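Long-range contacts in glucose-6-phosphate 1-dehydrogenase (Kluyveromyces lactis, PDB 7E6I), which oxidises D-glucose 6-phosphate with NADP+ to 6-phospho-D-glucono-1,5-lactone and NADPH, the first step of the oxidative pentose phosphate pathway: residues Tyr231-Gly236 against Ser311-Phe316; Leu253-Pro258 against Arg267-Lys272; Glu343-Ile348 against Val369-Pro374. One frame throughout, in Å; residues are numbered along the deposited sequence.

Interaction 1. Residues Tyr231-Gly236 against Ser311-Phe316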
loop_
_atom_site.group_PDB
_atom_site.type_symbol
_atom_site.label_atom_id
_atom_site.label_comp_id
_atom_site.label_asym_id
_atom_site.label_seq_id
_atom_site.Cartn_x
_atom_site.Cartn_y
_atom_site.Cartn_z
ATOM N N TYR A 231 -3.223 -19.113 9.018
ATOM C CA TYR A 231 -2.963 -17.719 9.356
ATOM C C TYR A 231 -3.999 -16.796 8.724
ATOM O O TYR A 231 -4.506 -15.870 9.373
ATOM C CB TYR A 231 -1.566 -17.332 8.884
ATOM C CG TYR A 231 -0.461 -18.013 9.643
ATOM C CD1 TYR A 231 -0.372 -17.905 11.026
ATOM C CD2 TYR A 231 0.498 -18.775 8.978
ATOM C CE1 TYR A 231 0.644 -18.530 11.728
ATOM C CE2 TYR A 231 1.513 -19.406 9.668
ATOM C CZ TYR A 231 1.582 -19.276 11.043
ATOM O OH TYR A 231 2.588 -19.905 11.736
ATOM N N PHE A 232 -4.315 -17.024 7.452
ATOM C CA PHE A 232 -5.232 -16.144 6.751
ATOM C C PHE A 232 -6.625 -16.193 7.351
ATOM O O PHE A 232 -7.405 -15.246 7.168
ATOM C CB PHE A 232 -5.265 -16.529 5.275
ATOM C CG PHE A 232 -5.844 -15.476 4.377
ATOM C CD1 PHE A 232 -5.086 -14.388 3.981
ATOM C CD2 PHE A 232 -7.141 -15.588 3.904
ATOM C CE1 PHE A 232 -5.612 -13.428 3.130
ATOM C CE2 PHE A 232 -7.673 -14.626 3.068
ATOM C CZ PHE A 232 -6.908 -13.549 2.678
ATOM N N ASP A 233 -6.935 -17.258 8.096
ATOM C CA ASP A 233 -8.307 -17.497 8.526
ATOM C C ASP A 233 -8.825 -16.365 9.396
ATOM O O ASP A 233 -9.981 -15.956 9.268
ATOM C CB ASP A 233 -8.402 -18.824 9.272
ATOM C CG ASP A 233 -9.821 -19.300 9.399
ATOM O OD1 ASP A 233 -10.395 -19.645 8.349
ATOM O OD2 ASP A 233 -10.371 -19.308 10.525
ATOM N N SER A 234 -7.992 -15.843 10.276
ATOM C CA SER A 234 -8.402 -14.747 11.133
ATOM C C SER A 234 -8.227 -13.382 10.470
ATOM O O SER A 234 -8.592 -12.368 11.078
ATOM C CB SER A 234 -7.599 -14.790 12.429
ATOM O OG SER A 234 -6.211 -14.739 12.137
ATOM N N ILE A 235 -7.663 -13.334 9.257
ATOM C CA ILE A 235 -7.422 -12.089 8.529
ATOM C C ILE A 235 -8.569 -11.835 7.555
ATOM O O ILE A 235 -9.398 -10.941 7.778
ATOM C CB ILE A 235 -6.089 -12.129 7.760
ATOM C CG1 ILE A 235 -4.897 -12.430 8.674
ATOM C CG2 ILE A 235 -5.855 -10.810 7.061
ATOM C CD1 ILE A 235 -4.854 -11.600 9.907
ATOM N N GLY A 236 -8.610 -12.610 6.464
ATOM C CA GLY A 236 -9.566 -12.426 5.392
ATOM C C GLY A 236 -9.136 -11.346 4.409
ATOM O O GLY A 236 -8.307 -10.488 4.702
ATOM N N SER A 311 -14.602 -23.365 8.077
ATOM C CA SER A 311 -14.132 -21.990 7.976
ATOM C C SER A 311 -15.010 -21.157 7.048
ATOM O O SER A 311 -15.266 -21.541 5.905
ATOM C CB SER A 311 -12.692 -21.974 7.475
ATOM O OG SER A 311 -12.297 -20.657 7.162
ATOM N N LYS A 312 -15.454 -19.999 7.535
ATOM C CA LYS A 312 -16.175 -19.030 6.722
ATOM C C LYS A 312 -15.261 -17.929 6.177
ATOM O O LYS A 312 -15.743 -16.834 5.857
ATOM C CB LYS A 312 -17.313 -18.409 7.532
ATOM C CG LYS A 312 -18.327 -19.404 8.075
ATOM C CD LYS A 312 -19.680 -18.721 8.327
ATOM C CE LYS A 312 -19.564 -17.641 9.407
ATOM N NZ LYS A 312 -20.442 -17.894 10.597
ATOM N N CYS A 313 -13.957 -18.189 6.067
ATOM C CA CYS A 313 -13.022 -17.137 5.688
ATOM C C CYS A 313 -13.293 -16.645 4.267
ATOM O O CYS A 313 -13.459 -17.440 3.335
ATOM C CB CYS A 313 -11.587 -17.627 5.801
ATOM S SG CYS A 313 -10.382 -16.320 5.492
ATOM N N VAL A 314 -13.317 -15.327 4.106
ATOM C CA VAL A 314 -13.563 -14.697 2.813
ATOM C C VAL A 314 -12.233 -14.522 2.085
ATOM O O VAL A 314 -11.346 -13.808 2.567
ATOM C CB VAL A 314 -14.268 -13.344 2.996
ATOM C CG1 VAL A 314 -14.464 -12.686 1.683
ATOM C CG2 VAL A 314 -15.612 -13.527 3.677
ATOM N N THR A 315 -12.097 -15.142 0.912
ATOM C CA THR A 315 -10.925 -14.924 0.067
ATOM C C THR A 315 -11.234 -14.054 -1.150
ATOM O O THR A 315 -10.311 -13.680 -1.889
ATOM C CB THR A 315 -10.318 -16.272 -0.373
ATOM O OG1 THR A 315 -11.225 -16.959 -1.240
ATOM C CG2 THR A 315 -10.049 -17.155 0.836
ATOM N N PHE A 316 -12.505 -13.721 -1.375
ATOM C CA PHE A 316 -12.914 -12.760 -2.387
ATOM C C PHE A 316 -14.025 -11.918 -1.799
ATOM O O PHE A 316 -14.980 -12.470 -1.247
ATOM C CB PHE A 316 -13.424 -13.437 -3.668
ATOM C CG PHE A 316 -14.008 -12.470 -4.665
ATOM C CD1 PHE A 316 -15.281 -11.945 -4.497
ATOM C CD2 PHE A 316 -13.275 -12.074 -5.759
ATOM C CE1 PHE A 316 -15.789 -11.045 -5.382
ATOM C CE2 PHE A 316 -13.790 -11.176 -6.647
ATOM C CZ PHE A 316 -15.054 -10.658 -6.456
#
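D233 and G236 come nearest in backbone to C313 and V314, with CA atoms 5.5 Å apart for D233 and C313, where the turn between helices 229-232 and 236-254 meets the irregular chain leading into strand 316-321. Residues 311-316 open with an ST turn: S311 OG accepts from C313 N at 3.2 Å, as a serine can with its short hydroxyl arm. The same OG donates to D233 OD1; its modelled 2.5 Å is very short, so the exact length is doubtful. That carboxylate oxygen also bonds to the hydroxyl of Y301. C313 points toward 231-236, its CB near D233 OD1. With SG anti to its own N (chi1 -175°), the sulfur lies 3.7 Å from F232 CD2 and meets the ring obliquely, a sulfur-aromatic contact for which a small, polarisable side chain is well suited. The buried F232 side chain touches D240, lies near K339 and is about 5 Å from the bound glucose 6-phosphate at nearest atoms; since both residues hydrogen-bond that ligand, this packing probably serves as a second shell to the sugar site. T315 turns its CG2 methyl to the ring while its OG1 bonds to Y461. G236 has positive phi (82°), which favours glycine, and the bare CA comes within 3.6 Å of V314 O. That carbonyl also reaches the F232 ring edge, with V314 O 3.8 Å from CE2.

Interaction 2. Residues Leu253-Pro258 against Arg267-Lys272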
loop_
_atom_site.group_PDB
_atom_site.type_symbol
_atom_site.label_atom_id
_atom_site.label_comp_id
_atom_site.label_asym_id
_atom_site.label_seq_id
_atom_site.Cartn_x
_atom_site.Cartn_y
_atom_site.Cartn_z
ATOM N N LEU A 253 -8.338 8.820 -5.338
ATOM C CA LEU A 253 -9.208 9.075 -6.485
ATOM C C LEU A 253 -10.392 9.966 -6.156
ATOM O O LEU A 253 -10.986 10.549 -7.074
ATOM C CB LEU A 253 -9.758 7.763 -7.045
ATOM C CG LEU A 253 -8.759 6.779 -7.642
ATOM C CD1 LEU A 253 -9.411 5.384 -7.770
ATOM C CD2 LEU A 253 -8.228 7.270 -8.984
ATOM N N THR A 254 -10.772 10.067 -4.878
ATOM C CA THR A 254 -11.988 10.780 -4.512
ATOM C C THR A 254 -11.747 12.048 -3.701
ATOM O O THR A 254 -12.674 12.857 -3.575
ATOM C CB THR A 254 -12.937 9.861 -3.717
ATOM O OG1 THR A 254 -12.259 9.362 -2.559
ATOM C CG2 THR A 254 -13.415 8.674 -4.552
ATOM N N MET A 255 -10.551 12.244 -3.134
ATOM C CA MET A 255 -10.352 13.425 -2.300
ATOM C C MET A 255 -10.453 14.697 -3.124
ATOM O O MET A 255 -10.338 14.681 -4.353
ATOM C CB MET A 255 -8.985 13.415 -1.620
ATOM C CG MET A 255 -7.814 13.531 -2.588
ATOM S SD MET A 255 -6.228 13.124 -1.849
ATOM C CE MET A 255 -5.533 14.785 -1.742
ATOM N N GLU A 256 -10.648 15.814 -2.429
ATOM C CA GLU A 256 -10.521 17.126 -3.055
ATOM C C GLU A 256 -9.052 17.527 -3.146
ATOM O O GLU A 256 -8.158 16.877 -2.584
ATOM C CB GLU A 256 -11.287 18.193 -2.278
ATOM C CG GLU A 256 -12.769 17.893 -2.079
ATOM C CD GLU A 256 -13.565 17.917 -3.381
ATOM O OE1 GLU A 256 -13.316 18.810 -4.234
ATOM O OE2 GLU A 256 -14.449 17.044 -3.547
ATOM N N ARG A 257 -8.812 18.621 -3.861
ATOM C CA ARG A 257 -7.451 19.058 -4.146
ATOM C C ARG A 257 -6.818 19.622 -2.880
ATOM O O ARG A 257 -7.440 20.433 -2.193
ATOM C CB ARG A 257 -7.458 20.112 -5.263
ATOM C CG ARG A 257 -6.107 20.778 -5.555
ATOM C CD ARG A 257 -6.271 22.103 -6.324
ATOM N NE ARG A 257 -6.938 21.859 -7.594
ATOM C CZ ARG A 257 -6.303 21.613 -8.740
ATOM N NH1 ARG A 257 -4.967 21.618 -8.775
ATOM N NH2 ARG A 257 -7.001 21.369 -9.856
ATOM N N PRO A 258 -5.614 19.209 -2.525
ATOM C CA PRO A 258 -4.945 19.845 -1.382
ATOM C C PRO A 258 -4.757 21.331 -1.656
ATOM O O PRO A 258 -4.365 21.736 -2.754
ATOM C CB PRO A 258 -3.612 19.093 -1.266
ATOM C CG PRO A 258 -3.657 17.951 -2.253
ATOM C CD PRO A 258 -4.843 18.113 -3.143
ATOM N N ARG A 267 -2.773 14.903 3.391
ATOM C CA ARG A 267 -3.356 14.003 4.367
ATOM C C ARG A 267 -4.694 14.537 4.878
ATOM O O ARG A 267 -5.640 13.765 5.049
ATOM C CB ARG A 267 -2.340 13.760 5.475
ATOM C CG ARG A 267 -1.657 12.426 5.292
ATOM C CD ARG A 267 -0.187 12.369 5.601
ATOM N NE ARG A 267 0.168 12.825 6.936
ATOM C CZ ARG A 267 0.780 12.086 7.863
ATOM N NH1 ARG A 267 1.087 10.811 7.646
ATOM N NH2 ARG A 267 1.086 12.636 9.032
ATOM N N ASP A 268 -4.818 15.853 5.057
ATOM C CA ASP A 268 -6.096 16.437 5.458
ATOM C C ASP A 268 -7.202 16.092 4.469
ATOM O O ASP A 268 -8.350 15.853 4.869
ATOM C CB ASP A 268 -5.989 17.963 5.559
ATOM C CG ASP A 268 -5.201 18.439 6.775
ATOM O OD1 ASP A 268 -5.017 17.670 7.747
ATOM O OD2 ASP A 268 -4.760 19.606 6.740
ATOM N N GLU A 269 -6.894 16.106 3.167
ATOM C CA GLU A 269 -7.947 15.828 2.196
ATOM C C GLU A 269 -8.308 14.345 2.178
ATOM O O GLU A 269 -9.477 13.997 1.966
ATOM C CB GLU A 269 -7.527 16.299 0.807
ATOM C CG GLU A 269 -7.329 17.812 0.688
ATOM C CD GLU A 269 -8.533 18.632 1.151
ATOM O OE1 GLU A 269 -9.687 18.192 0.957
ATOM O OE2 GLU A 269 -8.334 19.737 1.692
ATOM N N LYS A 270 -7.332 13.462 2.415
ATOM C CA LYS A 270 -7.646 12.044 2.528
ATOM C C LYS A 270 -8.566 11.783 3.725
ATOM O O LYS A 270 -9.616 11.137 3.587
ATOM C CB LYS A 270 -6.359 11.234 2.615
ATOM C CG LYS A 270 -5.547 11.275 1.333
ATOM C CD LYS A 270 -4.143 10.751 1.559
ATOM C CE LYS A 270 -4.100 9.252 1.448
ATOM N NZ LYS A 270 -2.816 8.614 1.877
ATOM N N VAL A 271 -8.210 12.323 4.896
ATOM C CA VAL A 271 -9.067 12.196 6.067
ATOM C C VAL A 271 -10.444 12.773 5.775
ATOM O O VAL A 271 -11.473 12.178 6.123
ATOM C CB VAL A 271 -8.414 12.876 7.289
ATOM C CG1 VAL A 271 -9.367 12.844 8.484
ATOM C CG2 VAL A 271 -7.084 12.196 7.641
ATOM N N LYS A 272 -10.486 13.923 5.107
ATOM C CA LYS A 272 -11.755 14.591 4.834
ATOM C C LYS A 272 -12.687 13.719 4.001
ATOM O O LYS A 272 -13.884 13.637 4.287
ATOM C CB LYS A 272 -11.525 15.931 4.129
ATOM C CG LYS A 272 -12.837 16.689 3.929
ATOM C CD LYS A 272 -12.620 18.142 3.601
ATOM C CE LYS A 272 -13.656 18.637 2.608
ATOM N NZ LYS A 272 -13.666 20.130 2.512
HETATM O O HOH W 1 -10.924 15.989 0.554
#
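M255 and E269 meet at about a right angle, the methyl CE of M255 resting 3.6 Å from CB of E269. The contact joins the end of helix 236-254 and the chain after it to helix 263-276, within the C-terminal domain. The sulfur goes to the next residue of the latter helix, with M255 SD 3.7 Å from K270 CG. M255 is the first residue to leave helical geometry, and its CG sits in the crowded position between N and the carbonyl carbon (chi1 66°), while a bend at chi3 brings CE round to E269. A flexible thioether suits this place, since one chain must fit against the aliphatic parts of two neighbours. Beyond it, the extended chain passes over E269, whose methylenes pack on M255 CE and, with CG at 3.8 Å, on P258 CA. They also lie against a carbonyl oxygen, E256 O being 3.5 Å from E269 CB, while the carboxylate turns to a water.

That water knits the polar atoms together. It accepts from E256 N at 3.0 Å and donates to E269 O and to E269 OE1, the latter at 2.6 Å, so the backbone NH that follows the helix end is satisfied. Further out, R197 takes the carbonyl of M255, and R327 draws the E256 carboxylate into a salt bridge. K270 sends its amine away to Q248 and E435, tying helix 263-276 to helices 236-254 and 433-451. With direct contacts limited to van der Waals packing, the polar link between 253-258 and 267-272 is made by the bridging water, while the charged ends of E256 and K270 are spent on other partners.

Interaction 3. Residues Glu343-Ile348 against Val369-Pro374. With BG6 (6-O-phosphono-beta-D-glucopyranose), chain B.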
loop_
_atom_site.group_PDB
_atom_site.type_symbol
_atom_site.label_atom_id
_atom_site.label_comp_id
_atom_site.label_asym_id
_atom_site.label_seq_id
_atom_site.Cartn_x
_atom_site.Cartn_y
_atom_site.Cartn_z
ATOM N N GLU A 343 -5.848 -14.217 -12.814
ATOM C CA GLU A 343 -4.730 -13.357 -13.199
ATOM C C GLU A 343 -4.342 -12.486 -12.017
ATOM O O GLU A 343 -5.088 -12.356 -11.047
ATOM C CB GLU A 343 -5.083 -12.468 -14.399
ATOM C CG GLU A 343 -6.298 -11.600 -14.124
ATOM C CD GLU A 343 -6.663 -10.688 -15.267
ATOM O OE1 GLU A 343 -5.759 -10.285 -16.029
ATOM O OE2 GLU A 343 -7.868 -10.374 -15.400
ATOM N N GLY A 344 -3.158 -11.882 -12.119
ATOM C CA GLY A 344 -2.703 -10.905 -11.152
ATOM C C GLY A 344 -2.789 -9.515 -11.752
ATOM O O GLY A 344 -2.292 -9.266 -12.853
ATOM N N LYS A 345 -3.416 -8.608 -11.006
ATOM C CA LYS A 345 -3.792 -7.303 -11.533
ATOM C C LYS A 345 -4.247 -6.391 -10.407
ATOM O O LYS A 345 -5.046 -6.800 -9.553
ATOM C CB LYS A 345 -4.935 -7.478 -12.530
ATOM C CG LYS A 345 -5.058 -6.472 -13.587
ATOM C CD LYS A 345 -6.078 -6.980 -14.608
ATOM C CE LYS A 345 -7.511 -6.837 -14.136
ATOM N NZ LYS A 345 -8.418 -6.529 -15.291
ATOM N N VAL A 346 -3.785 -5.148 -10.403
ATOM C CA VAL A 346 -4.422 -4.099 -9.621
ATOM C C VAL A 346 -4.781 -2.976 -10.575
ATOM O O VAL A 346 -3.919 -2.482 -11.316
ATOM C CB VAL A 346 -3.530 -3.593 -8.476
ATOM C CG1 VAL A 346 -4.161 -2.346 -7.847
ATOM C CG2 VAL A 346 -3.349 -4.686 -7.417
ATOM N N GLU A 347 -6.039 -2.546 -10.531
ATOM C CA GLU A 347 -6.573 -1.743 -11.616
ATOM C C GLU A 347 -7.663 -0.815 -11.097
ATOM O O GLU A 347 -8.445 -1.185 -10.208
ATOM C CB GLU A 347 -7.130 -2.668 -12.705
ATOM C CG GLU A 347 -7.290 -2.050 -14.036
ATOM C CD GLU A 347 -7.546 -3.096 -15.114
ATOM O OE1 GLU A 347 -8.732 -3.497 -15.278
ATOM O OE2 GLU A 347 -6.560 -3.506 -15.790
ATOM N N ILE A 348 -7.722 0.381 -11.688
ATOM C CA ILE A 348 -8.775 1.364 -11.450
ATOM C C ILE A 348 -9.593 1.487 -12.724
ATOM O O ILE A 348 -9.031 1.683 -13.803
ATOM C CB ILE A 348 -8.195 2.741 -11.079
ATOM C CG1 ILE A 348 -7.396 2.683 -9.783
ATOM C CG2 ILE A 348 -9.299 3.803 -11.051
ATOM C CD1 ILE A 348 -6.360 3.787 -9.729
ATOM N N VAL A 369 -9.164 3.474 -17.654
ATOM C CA VAL A 369 -8.551 2.386 -16.907
ATOM C C VAL A 369 -7.119 2.777 -16.573
ATOM O O VAL A 369 -6.355 3.177 -17.458
ATOM C CB VAL A 369 -8.585 1.065 -17.693
ATOM C CG1 VAL A 369 -7.744 0.008 -16.983
ATOM C CG2 VAL A 369 -10.026 0.583 -17.878
ATOM N N ILE A 370 -6.760 2.667 -15.302
ATOM C CA ILE A 370 -5.403 2.916 -14.828
ATOM C C ILE A 370 -4.877 1.601 -14.266
ATOM O O ILE A 370 -5.360 1.135 -13.228
ATOM C CB ILE A 370 -5.370 4.025 -13.764
ATOM C CG1 ILE A 370 -6.042 5.286 -14.306
ATOM C CG2 ILE A 370 -3.945 4.312 -13.307
ATOM C CD1 ILE A 370 -6.451 6.230 -13.233
ATOM N N ARG A 371 -3.917 0.974 -14.953
ATOM C CA ARG A 371 -3.305 -0.244 -14.435
ATOM C C ARG A 371 -2.150 0.122 -13.517
ATOM O O ARG A 371 -1.171 0.732 -13.954
ATOM C CB ARG A 371 -2.798 -1.182 -15.530
ATOM C CG ARG A 371 -2.626 -2.615 -14.979
ATOM C CD ARG A 371 -2.482 -3.654 -16.042
ATOM N NE ARG A 371 -3.697 -4.440 -16.183
ATOM C CZ ARG A 371 -3.997 -5.116 -17.287
ATOM N NH1 ARG A 371 -3.154 -5.077 -18.315
ATOM N NH2 ARG A 371 -5.133 -5.817 -17.381
ATOM N N ILE A 372 -2.255 -0.277 -12.253
ATOM C CA ILE A 372 -1.157 -0.038 -11.330
ATOM C C ILE A 372 -0.089 -1.105 -11.482
ATOM O O ILE A 372 1.111 -0.811 -11.440
ATOM C CB ILE A 372 -1.700 0.038 -9.899
ATOM C CG1 ILE A 372 -2.461 1.347 -9.731
ATOM C CG2 ILE A 372 -0.572 -0.137 -8.874
ATOM C CD1 ILE A 372 -3.758 1.165 -9.055
ATOM N N GLN A 373 -0.505 -2.348 -11.694
ATOM C CA GLN A 373 0.417 -3.458 -11.857
ATOM C C GLN A 373 -0.353 -4.610 -12.475
ATOM O O GLN A 373 -1.551 -4.752 -12.212
ATOM C CB GLN A 373 1.032 -3.864 -10.510
ATOM C CG GLN A 373 0.088 -4.570 -9.560
ATOM C CD GLN A 373 0.696 -4.710 -8.167
ATOM O OE1 GLN A 373 1.457 -3.850 -7.725
ATOM N NE2 GLN A 373 0.363 -5.795 -7.474
ATOM N N PRO A 374 0.295 -5.452 -13.299
ATOM C CA PRO A 374 1.718 -5.422 -13.665
ATOM C C PRO A 374 2.198 -4.311 -14.604
ATOM O O PRO A 374 3.198 -3.672 -14.274
ATOM C CB PRO A 374 1.937 -6.775 -14.344
ATOM C CG PRO A 374 0.599 -7.369 -14.535
ATOM C CD PRO A 374 -0.301 -6.777 -13.538
HETATM C C1 BG6 B . 0.015 -7.582 1.434
HETATM C C2 BG6 B . -1.024 -8.685 1.628
HETATM O O1 BG6 B . -0.234 -6.459 2.182
HETATM O O5 BG6 B . 0.015 -7.157 -0.005
HETATM C C3 BG6 B . -0.778 -9.834 0.713
HETATM O O2 BG6 B . -1.047 -9.148 2.985
HETATM C C4 BG6 B . -0.798 -9.400 -0.716
HETATM O O3 BG6 B . -1.814 -10.839 0.878
HETATM C C5 BG6 B . 0.214 -8.278 -0.950
HETATM O O4 BG6 B . -0.510 -10.535 -1.542
HETATM C C6 BG6 B . 0.125 -7.676 -2.326
HETATM O O6 BG6 B . 1.095 -6.648 -2.412
HETATM P P BG6 B . 1.800 -6.365 -3.888
HETATM O O1P BG6 B . 0.593 -6.172 -4.785
HETATM O O2P BG6 B . 2.630 -7.563 -4.266
HETATM O O3P BG6 B . 2.715 -5.141 -3.888
#
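A classic beta bulge, I372 and Q373 opposite V346, interrupts the antiparallel pairing of strands 345-348 and 369-373, which run at 149° in the mixed sheet of the C-terminal domain. V346 O faces both bulged residues: it accepts from I372 N at 2.9 Å and, weakly, from Q373 N, while V346 N donates to Q373 O. Beyond the bulge, I348 and I370 exchange two backbone bonds as a hydrogen-bonded pair. Their branched side chains lie side by side, and I372 CD1 packs on V346 CG1 (3.7 Å) and I348 CD1; such residues suit the face covered by helices 188-191 and 193-198.

E347 and R371 project from the other face. E347 OE2 bridges to R371 NE at 3.0 Å, with the carboxylate and guanidinium planes 26° apart, and E347 OE1 takes K345 NZ from above its plane. E347 thus pairs with K345, R371 and, through OE1, R349, all three assigned by similarity to a second NADP+ site.

Q373 lies with V346 on the apolar face. Its amide suits a bifunctional role: OE1 accepts from K187 NZ, which itself hydrogen-bonds the bound glucose 6-phosphate, and NE2 donates to glucose 6-phosphate O1P at 2.7 Å with an angle of 153°.

All three contacts lie in the C-terminal domain, but their chemistry follows their surroundings. Interaction 1 is a buried turn-to-loop contact of a sulfur, a ring and a serine-carboxylate hydrogen bond, at the start of helix 236-254; interaction 2 lies at the end of that helix, partly buried and joined through water, with centres 31 Å apart. Interaction 3, also partly buried, is held by backbone hydrogen bonds of an antiparallel pair broken by a bulge, with apolar side chains on one face and charges on the other. Interactions 2 and 3 touch directly, L253 CD1 packing 3.6 Å from I348 CG2. Glucose 6-phosphate is bonded by Q373 of interaction 3, whereas interaction 1 only lies near it.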